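Local coordinates for secreted protein (Streptomyces lividans TK24, PDB 5LXZ) that probably oxidises alcohol groups as a mononuclear copper-radical oxidase (GlxA) of the galactose oxidase-like AA5 family, at residues L401-Q409 / V420-R428; V451-H461 / F492-P502. The protein carries 1 engineered substitution. One frame throughout, in Å; residues are numbered along the deposited sequence. Where two conformers were deposited one is given.

Contact 1 (L401-Q409 / V420-R428). With EDO (1,2-ethanediol), chain L.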
loop_
_atom_site.group_PDB
_atom_site.type_symbol
_atom_site.label_atom_id
_atom_site.label_comp_id
_atom_site.label_asym_id
_atom_site.label_seq_id
_atom_site.Cartn_x
_atom_site.Cartn_y
_atom_site.Cartn_z
ATOM N N LEU A 401 2.971 -7.385 -19.199
ATOM C CA LEU A 401 1.540 -7.334 -19.365
ATOM C C LEU A 401 1.241 -6.888 -20.792
ATOM O O LEU A 401 2.152 -6.455 -21.523
ATOM C CB LEU A 401 0.949 -6.341 -18.378
ATOM C CG LEU A 401 1.262 -6.623 -16.911
ATOM C CD1 LEU A 401 0.958 -5.415 -16.047
ATOM C CD2 LEU A 401 0.507 -7.837 -16.418
ATOM N N GLU A 402 -0.010 -6.965 -21.188
ATOM C CA GLU A 402 -0.414 -6.498 -22.522
ATOM C C GLU A 402 -0.473 -4.976 -22.587
ATOM O O GLU A 402 -0.103 -4.406 -23.604
ATOM C CB GLU A 402 -1.747 -7.122 -22.981
ATOM C CG GLU A 402 -2.220 -6.635 -24.356
ATOM C CD GLU A 402 -3.653 -6.968 -24.717
ATOM O OE1 GLU A 402 -4.414 -7.459 -23.881
ATOM O OE2 GLU A 402 -4.020 -6.730 -25.909
ATOM N N LYS A 403 -0.929 -4.317 -21.530
ATOM C CA LYS A 403 -1.197 -2.894 -21.522
ATOM C C LYS A 403 -0.512 -2.295 -20.317
ATOM O O LYS A 403 -0.318 -2.980 -19.341
ATOM C CB LYS A 403 -2.704 -2.663 -21.364
ATOM C CG LYS A 403 -3.494 -3.175 -22.561
ATOM C CD LYS A 403 -4.969 -3.118 -22.279
ATOM C CE LYS A 403 -5.719 -3.729 -23.451
ATOM N NZ LYS A 403 -7.173 -3.541 -23.312
ATOM N N GLY A 404 -0.197 -1.024 -20.402
ATOM C CA GLY A 404 0.279 -0.305 -19.244
ATOM C C GLY A 404 -0.790 -0.369 -18.173
ATOM O O GLY A 404 -1.966 -0.162 -18.425
ATOM N N THR A 405 -0.353 -0.629 -16.951
ATOM C CA THR A 405 -1.282 -0.957 -15.856
ATOM C C THR A 405 -0.892 -0.274 -14.560
ATOM O O THR A 405 0.104 -0.708 -13.954
ATOM C CB THR A 405 -1.285 -2.480 -15.619
ATOM O OG1 THR A 405 -1.586 -3.171 -16.853
ATOM C CG2 THR A 405 -2.333 -2.878 -14.611
ATOM N N ARG A 406 -1.654 0.739 -14.140
ATOM C CA ARG A 406 -1.615 1.235 -12.767
ATOM C C ARG A 406 -2.425 0.319 -11.854
ATOM O O ARG A 406 -3.429 -0.260 -12.256
ATOM C CB ARG A 406 -2.237 2.621 -12.650
ATOM C CG ARG A 406 -1.485 3.762 -13.283
ATOM C CD ARG A 406 -2.278 5.002 -13.095
ATOM N NE ARG A 406 -1.583 6.210 -13.495
ATOM C CZ ARG A 406 -0.745 6.914 -12.723
ATOM N NH1 ARG A 406 -0.373 6.475 -11.511
ATOM N NH2 ARG A 406 -0.247 8.054 -13.150
ATOM N N TYR A 407 -2.047 0.267 -10.571
ATOM C CA TYR A 407 -2.858 -0.381 -9.546
ATOM C C TYR A 407 -3.057 -1.902 -9.682
ATOM O O TYR A 407 -4.058 -2.399 -9.200
ATOM C CB TYR A 407 -4.251 0.252 -9.363
ATOM C CG TYR A 407 -4.333 1.731 -9.551
ATOM C CD1 TYR A 407 -3.901 2.630 -8.570
ATOM C CD2 TYR A 407 -4.923 2.244 -10.679
ATOM C CE1 TYR A 407 -4.004 4.001 -8.753
ATOM C CE2 TYR A 407 -5.007 3.615 -10.846
ATOM C CZ TYR A 407 -4.594 4.481 -9.860
ATOM O OH TYR A 407 -4.722 5.861 -10.065
ATOM N N PRO A 408 -2.163 -2.650 -10.338
ATOM C CA PRO A 408 -2.465 -4.088 -10.422
ATOM C C PRO A 408 -2.507 -4.702 -9.047
ATOM O O PRO A 408 -1.674 -4.363 -8.160
ATOM C CB PRO A 408 -1.272 -4.663 -11.204
ATOM C CG PRO A 408 -0.165 -3.706 -10.875
ATOM C CD PRO A 408 -0.803 -2.340 -10.781
ATOM N N GLN A 409 -3.502 -5.570 -8.838
ATOM C CA GLN A 409 -3.533 -6.414 -7.630
ATOM C C GLN A 409 -2.558 -7.560 -7.818
ATOM O O GLN A 409 -2.371 -8.046 -8.938
ATOM C CB GLN A 409 -4.934 -6.939 -7.386
ATOM C CG GLN A 409 -5.967 -5.878 -7.029
ATOM C CD GLN A 409 -6.750 -5.331 -8.222
ATOM O OE1 GLN A 409 -7.555 -6.053 -8.820
ATOM N NE2 GLN A 409 -6.535 -4.078 -8.576
ATOM N N VAL A 420 -1.849 -11.850 -10.683
ATOM C CA VAL A 420 -1.709 -10.449 -11.025
ATOM C C VAL A 420 -2.941 -10.073 -11.811
ATOM O O VAL A 420 -3.198 -10.651 -12.890
ATOM C CB VAL A 420 -0.428 -10.210 -11.837
ATOM C CG1 VAL A 420 -0.326 -8.761 -12.246
ATOM C CG2 VAL A 420 0.785 -10.653 -11.049
ATOM N N SER A 421 -3.750 -9.179 -11.276
ATOM C CA SER A 421 -5.089 -8.928 -11.818
ATOM C C SER A 421 -5.481 -7.475 -11.745
ATOM O O SER A 421 -5.108 -6.753 -10.828
ATOM C CB SER A 421 -6.108 -9.811 -11.052
ATOM O OG SER A 421 -7.404 -9.759 -11.616
ATOM N N GLY A 422 -6.337 -7.081 -12.670
ATOM C CA GLY A 422 -6.950 -5.789 -12.608
ATOM C C GLY A 422 -5.996 -4.657 -12.859
ATOM O O GLY A 422 -4.981 -4.813 -13.561
ATOM N N GLY A 423 -6.325 -3.510 -12.295
ATOM C CA GLY A 423 -5.627 -2.298 -12.583
ATOM C C GLY A 423 -6.283 -1.506 -13.692
ATOM O O GLY A 423 -7.352 -1.891 -14.170
ATOM N N SER A 424 -5.699 -0.377 -14.059
ATOM C CA SER A 424 -6.260 0.443 -15.134
ATOM C C SER A 424 -5.153 1.038 -15.947
ATOM O O SER A 424 -4.033 1.215 -15.490
ATOM C CB SER A 424 -7.167 1.528 -14.603
ATOM O OG SER A 424 -6.471 2.410 -13.733
ATOM N N GLN A 425 -5.473 1.377 -17.193
ATOM C CA GLN A 425 -4.445 1.885 -18.063
ATOM C C GLN A 425 -4.078 3.344 -17.763
ATOM O O GLN A 425 -2.986 3.792 -18.140
ATOM C CB GLN A 425 -4.893 1.746 -19.515
ATOM C CG GLN A 425 -3.803 1.942 -20.549
ATOM C CD GLN A 425 -4.159 1.386 -21.957
ATOM O OE1 GLN A 425 -5.161 0.748 -22.160
ATOM N NE2 GLN A 425 -3.276 1.612 -22.895
ATOM N N ASP A 426 -4.988 4.071 -17.109
ATOM C CA ASP A 426 -4.768 5.458 -16.770
ATOM C C ASP A 426 -5.156 5.755 -15.340
ATOM O O ASP A 426 -5.772 4.932 -14.644
ATOM C CB ASP A 426 -5.563 6.314 -17.777
ATOM C CG ASP A 426 -5.000 7.711 -17.974
ATOM O OD1 ASP A 426 -4.046 8.179 -17.279
ATOM O OD2 ASP A 426 -5.623 8.445 -18.797
ATOM N N TYR A 427 -4.814 6.957 -14.912
ATOM C CA TYR A 427 -5.066 7.474 -13.567
ATOM C C TYR A 427 -6.499 7.297 -13.128
ATOM O O TYR A 427 -7.401 7.742 -13.808
ATOM C CB TYR A 427 -4.644 8.946 -13.519
ATOM C CG TYR A 427 -4.883 9.617 -12.205
ATOM C CD1 TYR A 427 -3.979 9.488 -11.145
ATOM C CD2 TYR A 427 -6.009 10.411 -12.010
ATOM C CE1 TYR A 427 -4.189 10.128 -9.938
ATOM C CE2 TYR A 427 -6.255 11.046 -10.810
ATOM C CZ TYR A 427 -5.360 10.872 -9.753
ATOM O OH TYR A 427 -5.581 11.502 -8.580
ATOM N N ARG A 428 -6.718 6.610 -12.008
ATOM C CA ARG A 428 -8.041 6.415 -11.446
ATOM C C ARG A 428 -9.068 5.919 -12.457
ATOM O O ARG A 428 -10.256 6.317 -12.413
ATOM C CB ARG A 428 -8.516 7.642 -10.700
ATOM C CG ARG A 428 -7.669 7.957 -9.472
ATOM C CD ARG A 428 -8.300 9.014 -8.621
ATOM N NE ARG A 428 -9.588 8.586 -8.101
ATOM C CZ ARG A 428 -10.343 9.314 -7.302
ATOM N NH1 ARG A 428 -9.993 10.547 -6.939
ATOM N NH2 ARG A 428 -11.485 8.820 -6.884
HETATM C C1 EDO L . -13.369 11.349 -5.908
HETATM O O1 EDO L . -12.270 11.587 -5.035
HETATM C C2 EDO L . -14.186 10.108 -5.614
HETATM O O2 EDO L . -14.994 9.792 -6.785
HETATM O O HOH W 1 -8.856 -7.708 -10.524
#
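R406 and S424 form a single antiparallel hydrogen-bonded pair. R406 N reaches S424 O at 2.8 Å, and S424 N reaches R406 O at 2.9 Å. Q409 and S421 make a second hydrogen-bonded pair, with CA atoms 5.1 Å apart. Between the two pairs Y407 takes a positive phi (65°), which kinks the chain and sets the R406-S424 pair apart from the regular strand. G423 packs so closely on R406 O and T405 CG2 that any side chain on it would clash. Strands 409-412 and 418-421 are the first two of a four-stranded antiparallel sheet, one Kelch blade of the beta-propeller. The contact continues past the open end of this hairpin into loops. Y407 carries the loop part. Its OH accepts from R428 N at 2.9 Å, with an N-H...O angle of 157°. S424 OG lies at the ring edge, in plane, 3.4 Å from Y407 CD2. The same hydroxyl, set between backbone N and carbonyl carbon (chi1 60°), donates to D426 O. R406 CB lies over one face of the Y407 ring, near its rim. A phenylalanine in place of Y407 would probably leave R428 N without its acceptor and the backbone at R428 less fixed. Y427 CD1 lies over one face of the R406 guanidinium, whose nitrogens bond to G372, S376 and T351. Q409 OE1 reaches S421 OG through one water. R428 turns its own guanidinium to D216.

Contact 2 (V451-H461 / F492-P502). With CU (copper (II) ion), chain B.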
loop_
_atom_site.group_PDB
_atom_site.type_symbol
_atom_site.label_atom_id
_atom_site.label_comp_id
_atom_site.label_asym_id
_atom_site.label_seq_id
_atom_site.Cartn_x
_atom_site.Cartn_y
_atom_site.Cartn_z
ATOM N N VAL A 451 -5.458 -16.092 -17.264
ATOM C CA VAL A 451 -6.541 -16.859 -16.659
ATOM C C VAL A 451 -7.877 -16.123 -16.856
ATOM O O VAL A 451 -7.927 -15.210 -17.650
ATOM C CB VAL A 451 -6.230 -17.259 -15.215
ATOM C CG1 VAL A 451 -5.052 -18.229 -15.166
ATOM C CG2 VAL A 451 -6.012 -16.026 -14.290
ATOM N N ALA A 452 -8.922 -16.516 -16.155
ATOM C CA ALA A 452 -10.258 -15.928 -16.380
ATOM C C ALA A 452 -10.238 -14.440 -16.086
ATOM O O ALA A 452 -9.563 -13.997 -15.130
ATOM C CB ALA A 452 -11.270 -16.593 -15.491
ATOM N N ASP A 453 -10.962 -13.673 -16.882
ATOM C CA ASP A 453 -11.092 -12.219 -16.673
ATOM C C ASP A 453 -11.878 -11.930 -15.401
ATOM O O ASP A 453 -12.950 -12.491 -15.178
ATOM C CB ASP A 453 -11.839 -11.525 -17.805
ATOM C CG ASP A 453 -11.155 -11.600 -19.121
ATOM O OD1 ASP A 453 -9.979 -11.951 -19.289
ATOM O OD2 ASP A 453 -11.888 -11.251 -20.081
ATOM N N PRO A 454 -11.392 -11.003 -14.562
ATOM C CA PRO A 454 -12.254 -10.526 -13.504
ATOM C C PRO A 454 -13.537 -9.912 -14.007
ATOM O O PRO A 454 -13.601 -9.447 -15.157
ATOM C CB PRO A 454 -11.413 -9.432 -12.800
ATOM C CG PRO A 454 -10.255 -9.152 -13.664
ATOM C CD PRO A 454 -10.153 -10.215 -14.737
ATOM N N LEU A 455 -14.545 -9.904 -13.149
ATOM C CA LEU A 455 -15.842 -9.364 -13.517
ATOM C C LEU A 455 -15.982 -7.896 -13.241
ATOM O O LEU A 455 -16.771 -7.214 -13.880
ATOM C CB LEU A 455 -16.947 -10.113 -12.773
ATOM C CG LEU A 455 -16.967 -11.625 -12.977
ATOM C CD1 LEU A 455 -18.070 -12.283 -12.161
ATOM C CD2 LEU A 455 -17.061 -12.045 -14.440
ATOM N N VAL A 456 -15.259 -7.418 -12.236
ATOM C CA VAL A 456 -15.377 -6.053 -11.790
ATOM C C VAL A 456 -14.020 -5.365 -11.987
ATOM O O VAL A 456 -12.987 -5.909 -11.584
ATOM C CB VAL A 456 -15.735 -6.028 -10.287
ATOM C CG1 VAL A 456 -15.768 -4.608 -9.716
ATOM C CG2 VAL A 456 -17.073 -6.701 -10.064
ATOM N N GLY A 457 -14.045 -4.147 -12.514
ATOM C CA GLY A 457 -12.859 -3.337 -12.684
ATOM C C GLY A 457 -12.351 -2.804 -11.365
ATOM O O GLY A 457 -13.124 -2.405 -10.507
ATOM N N ARG A 458 -11.030 -2.829 -11.196
ATOM C CA ARG A 458 -10.372 -2.405 -9.938
ATOM C C ARG A 458 -9.177 -1.507 -10.246
ATOM O O ARG A 458 -8.207 -1.970 -10.827
ATOM C CB ARG A 458 -9.964 -3.634 -9.104
ATOM C CG ARG A 458 -11.121 -4.164 -8.212
ATOM C CD ARG A 458 -10.744 -5.359 -7.392
ATOM N NE ARG A 458 -10.626 -6.515 -8.242
ATOM C CZ ARG A 458 -11.647 -7.274 -8.615
ATOM N NH1 ARG A 458 -11.398 -8.313 -9.377
ATOM N NH2 ARG A 458 -12.901 -6.995 -8.237
ATOM N N ASN A 459 -9.261 -0.225 -9.878
ATOM C CA ASN A 459 -8.176 0.733 -10.095
ATOM C C ASN A 459 -7.709 1.231 -8.735
ATOM O O ASN A 459 -7.347 0.391 -7.902
ATOM C CB ASN A 459 -8.469 1.772 -11.213
ATOM C CG ASN A 459 -9.634 2.717 -10.921
ATOM O OD1 ASN A 459 -9.512 3.687 -10.162
ATOM N ND2 ASN A 459 -10.785 2.457 -11.564
ATOM N N TYR A 460 -7.687 2.533 -8.522
ATOM C CA TYR A 460 -7.318 3.152 -7.230
ATOM C C TYR A 460 -8.157 2.615 -6.106
ATOM O O TYR A 460 -9.333 2.305 -6.286
ATOM C CB TYR A 460 -7.584 4.651 -7.398
ATOM C CG TYR A 460 -7.182 5.563 -6.309
ATOM C CD1 TYR A 460 -5.899 5.515 -5.822
ATOM C CD2 TYR A 460 -8.056 6.524 -5.849
ATOM C CE1 TYR A 460 -5.491 6.417 -4.859
ATOM C CE2 TYR A 460 -7.652 7.433 -4.859
ATOM C CZ TYR A 460 -6.376 7.338 -4.393
ATOM O OH TYR A 460 -5.958 8.229 -3.417
ATOM N N HIS A 461 -7.548 2.447 -4.924
ATOM C CA HIS A 461 -8.280 2.019 -3.733
ATOM C C HIS A 461 -8.879 0.636 -3.878
ATOM O O HIS A 461 -10.028 0.429 -3.462
ATOM C CB HIS A 461 -9.348 3.033 -3.346
ATOM C CG HIS A 461 -8.808 4.298 -2.762
ATOM N ND1 HIS A 461 -9.561 5.443 -2.651
ATOM C CD2 HIS A 461 -7.606 4.581 -2.200
ATOM C CE1 HIS A 461 -8.849 6.388 -2.076
ATOM N NE2 HIS A 461 -7.668 5.891 -1.783
ATOM N N PHE A 492 -17.705 4.921 -5.817
ATOM C CA PHE A 492 -16.868 3.863 -5.276
ATOM C C PHE A 492 -17.505 2.488 -5.507
ATOM O O PHE A 492 -18.695 2.306 -5.318
ATOM C CB PHE A 492 -16.633 4.129 -3.784
ATOM C CG PHE A 492 -15.462 3.389 -3.230
ATOM C CD1 PHE A 492 -15.544 2.015 -2.939
ATOM C CD2 PHE A 492 -14.264 4.049 -3.019
ATOM C CE1 PHE A 492 -14.448 1.321 -2.484
ATOM C CE2 PHE A 492 -13.168 3.346 -2.525
ATOM C CZ PHE A 492 -13.262 1.989 -2.275
ATOM N N GLU A 493 -16.667 1.513 -5.863
ATOM C CA GLU A 493 -17.065 0.161 -6.138
ATOM C C GLU A 493 -17.219 -0.579 -4.824
ATOM O O GLU A 493 -16.249 -0.834 -4.123
ATOM C CB GLU A 493 -16.030 -0.504 -7.041
ATOM C CG GLU A 493 -16.312 -1.964 -7.304
ATOM C CD GLU A 493 -17.632 -2.103 -8.047
ATOM O OE1 GLU A 493 -17.676 -1.793 -9.273
ATOM O OE2 GLU A 493 -18.602 -2.487 -7.368
ATOM N N GLN A 494 -18.451 -0.961 -4.493
ATOM C CA GLN A 494 -18.756 -1.649 -3.248
ATOM C C GLN A 494 -18.898 -3.142 -3.403
ATOM O O GLN A 494 -19.018 -3.861 -2.424
ATOM C CB GLN A 494 -20.010 -1.024 -2.579
ATOM C CG GLN A 494 -19.837 0.450 -2.262
ATOM C CD GLN A 494 -20.936 0.982 -1.374
ATOM O OE1 GLN A 494 -22.112 0.626 -1.580
ATOM N NE2 GLN A 494 -20.592 1.847 -0.409
ATOM N N ARG A 495 -18.798 -3.640 -4.629
ATOM C CA ARG A 495 -18.867 -5.065 -4.816
ATOM C C ARG A 495 -17.526 -5.719 -4.442
ATOM O O ARG A 495 -16.453 -5.110 -4.582
ATOM C CB ARG A 495 -19.226 -5.398 -6.244
ATOM C CG ARG A 495 -20.645 -4.987 -6.607
ATOM C CD ARG A 495 -20.928 -5.229 -8.071
ATOM N NE ARG A 495 -20.144 -4.345 -8.896
ATOM C CZ ARG A 495 -20.074 -4.406 -10.213
ATOM N NH1 ARG A 495 -20.729 -5.367 -10.867
ATOM N NH2 ARG A 495 -19.307 -3.557 -10.874
ATOM N N ILE A 496 -17.611 -6.974 -4.011
ATOM C CA ILE A 496 -16.496 -7.816 -3.654
ATOM C C ILE A 496 -16.501 -8.984 -4.661
ATOM O O ILE A 496 -17.595 -9.404 -5.046
ATOM C CB ILE A 496 -16.780 -8.280 -2.205
ATOM C CG1 ILE A 496 -16.843 -7.070 -1.263
ATOM C CG2 ILE A 496 -15.734 -9.249 -1.696
ATOM C CD1 ILE A 496 -15.524 -6.293 -1.225
ATOM N N GLU A 497 -15.347 -9.508 -5.047
ATOM C CA GLU A 497 -15.289 -10.705 -5.867
ATOM C C GLU A 497 -14.475 -11.758 -5.149
ATOM O O GLU A 497 -13.530 -11.445 -4.404
ATOM C CB GLU A 497 -14.638 -10.443 -7.212
ATOM C CG GLU A 497 -15.533 -9.865 -8.277
ATOM C CD GLU A 497 -14.828 -9.777 -9.648
ATOM O OE1 GLU A 497 -14.124 -8.812 -9.902
ATOM O OE2 GLU A 497 -14.987 -10.668 -10.486
ATOM N N ILE A 498 -14.807 -13.010 -5.410
ATOM C CA ILE A 498 -13.959 -14.137 -5.057
ATOM C C ILE A 498 -13.455 -14.793 -6.306
ATOM O O ILE A 498 -14.261 -15.093 -7.204
ATOM C CB ILE A 498 -14.758 -15.162 -4.273
ATOM C CG1 ILE A 498 -15.355 -14.499 -3.068
ATOM C CG2 ILE A 498 -13.916 -16.369 -3.879
ATOM C CD1 ILE A 498 -14.396 -13.951 -2.118
ATOM N N TYR A 499 -12.158 -15.001 -6.386
ATOM C CA TYR A 499 -11.561 -15.744 -7.457
ATOM C C TYR A 499 -11.203 -17.131 -6.967
ATOM O O TYR A 499 -10.507 -17.318 -5.961
ATOM C CB TYR A 499 -10.315 -15.033 -8.026
ATOM C CG TYR A 499 -9.651 -15.821 -9.131
ATOM C CD1 TYR A 499 -10.308 -16.035 -10.332
ATOM C CD2 TYR A 499 -8.414 -16.406 -8.948
ATOM C CE1 TYR A 499 -9.720 -16.771 -11.330
ATOM C CE2 TYR A 499 -7.786 -17.118 -9.952
ATOM C CZ TYR A 499 -8.479 -17.364 -11.135
ATOM O OH TYR A 499 -7.829 -18.090 -12.100
ATOM N N THR A 500 -11.623 -18.148 -7.724
ATOM C CA THR A 500 -11.282 -19.529 -7.450
ATOM C C THR A 500 -10.264 -19.954 -8.513
ATOM O O THR A 500 -10.602 -20.022 -9.710
ATOM C CB THR A 500 -12.535 -20.426 -7.565
ATOM O OG1 THR A 500 -13.480 -20.047 -6.579
ATOM C CG2 THR A 500 -12.184 -21.865 -7.344
ATOM N N PRO A 501 -9.025 -20.224 -8.128
ATOM C CA PRO A 501 -7.996 -20.483 -9.141
ATOM C C PRO A 501 -8.190 -21.877 -9.802
ATOM O O PRO A 501 -8.910 -22.701 -9.266
ATOM C CB PRO A 501 -6.664 -20.431 -8.344
ATOM C CG PRO A 501 -7.030 -19.582 -7.151
ATOM C CD PRO A 501 -8.427 -19.941 -6.803
ATOM N N PRO A 502 -7.488 -22.124 -10.889
ATOM C CA PRO A 502 -7.619 -23.418 -11.588
ATOM C C PRO A 502 -7.376 -24.609 -10.678
ATOM O O PRO A 502 -7.991 -25.676 -10.847
ATOM C CB PRO A 502 -6.514 -23.334 -12.622
ATOM C CG PRO A 502 -6.350 -21.877 -12.913
ATOM C CD PRO A 502 -6.614 -21.193 -11.612
HETATM CU CU CU B . -6.047 6.810 -0.987
HETATM O O HOH W 2 -15.489 -1.106 -10.676
HETATM O O HOH W 3 -13.978 -4.796 -6.263
HETATM O O HOH W 4 -6.907 8.816 -0.901
#
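E497 meets the backbone of L455 and V456 with both oxygens of its carboxylate. L455 N donates to E497 OE2 at 2.8 Å, on the syn side. V456 N donates to E497 OE1 at 2.9 Å, from above the carboxylate plane. R458, in one of its two conformers, adds an end-on salt bridge with both terminal nitrogens on the same oxygen: NH1 and NH2 each lie 2.8 Å from E497 OE1. The guanidinium and carboxylate planes are 48° apart. The E497 side chain is extended beyond CG, which carries its charge across to the loop, and W15 of strand 14-18 packs on it. This is the tight part. The side toward R495 is looser and wetter. There V456 CG2 sits over the centre of the R495 guanidinium, 3.8 Å from CZ. R495 in turn grips E493 side-on, NE to OE2 and NH2 to OE1. One water joins G457 O to E493 OE1. At one end V451 CG2 packs on Y499, whose OH bonds to N12 O. At the other, F492 CE2 touches H461 CB. H461 NE2 binds the copper at 2.0 Å, with Y248 and H548 also bound. Y460 belongs to the site too, its OH 2.8 Å from the copper. D478 holds H461 ND1. Two backbone N-H groups, joined in this conformer by two from R458, thus converge on the buried E497 carboxylate, which is likely to stay ionised.

In the fold
Contacts 1 and 2 have centres 12 Å apart and touch directly. Segment 451-461 links strand 447-450, the last of the blade begun by 409-412 and 418-421, to strand 462-466 of the next blade. That next blade includes strand 496-500 of contact 2 and is completed by the N-terminal strand 14-18. The two contacts are probably joined by hydrogen bonds from G423 N to R458 O, 2.8 Å, and from R458 NE to Q409 OE1, 3.2 Å. S424 OG also packs on N459 CB. Both lead toward the copper site. H461 of contact 2 is a ligand and Y460 beside it belongs to the same site; the R428 side chain of contact 1 touches Y460 and lies about 8 Å from the copper.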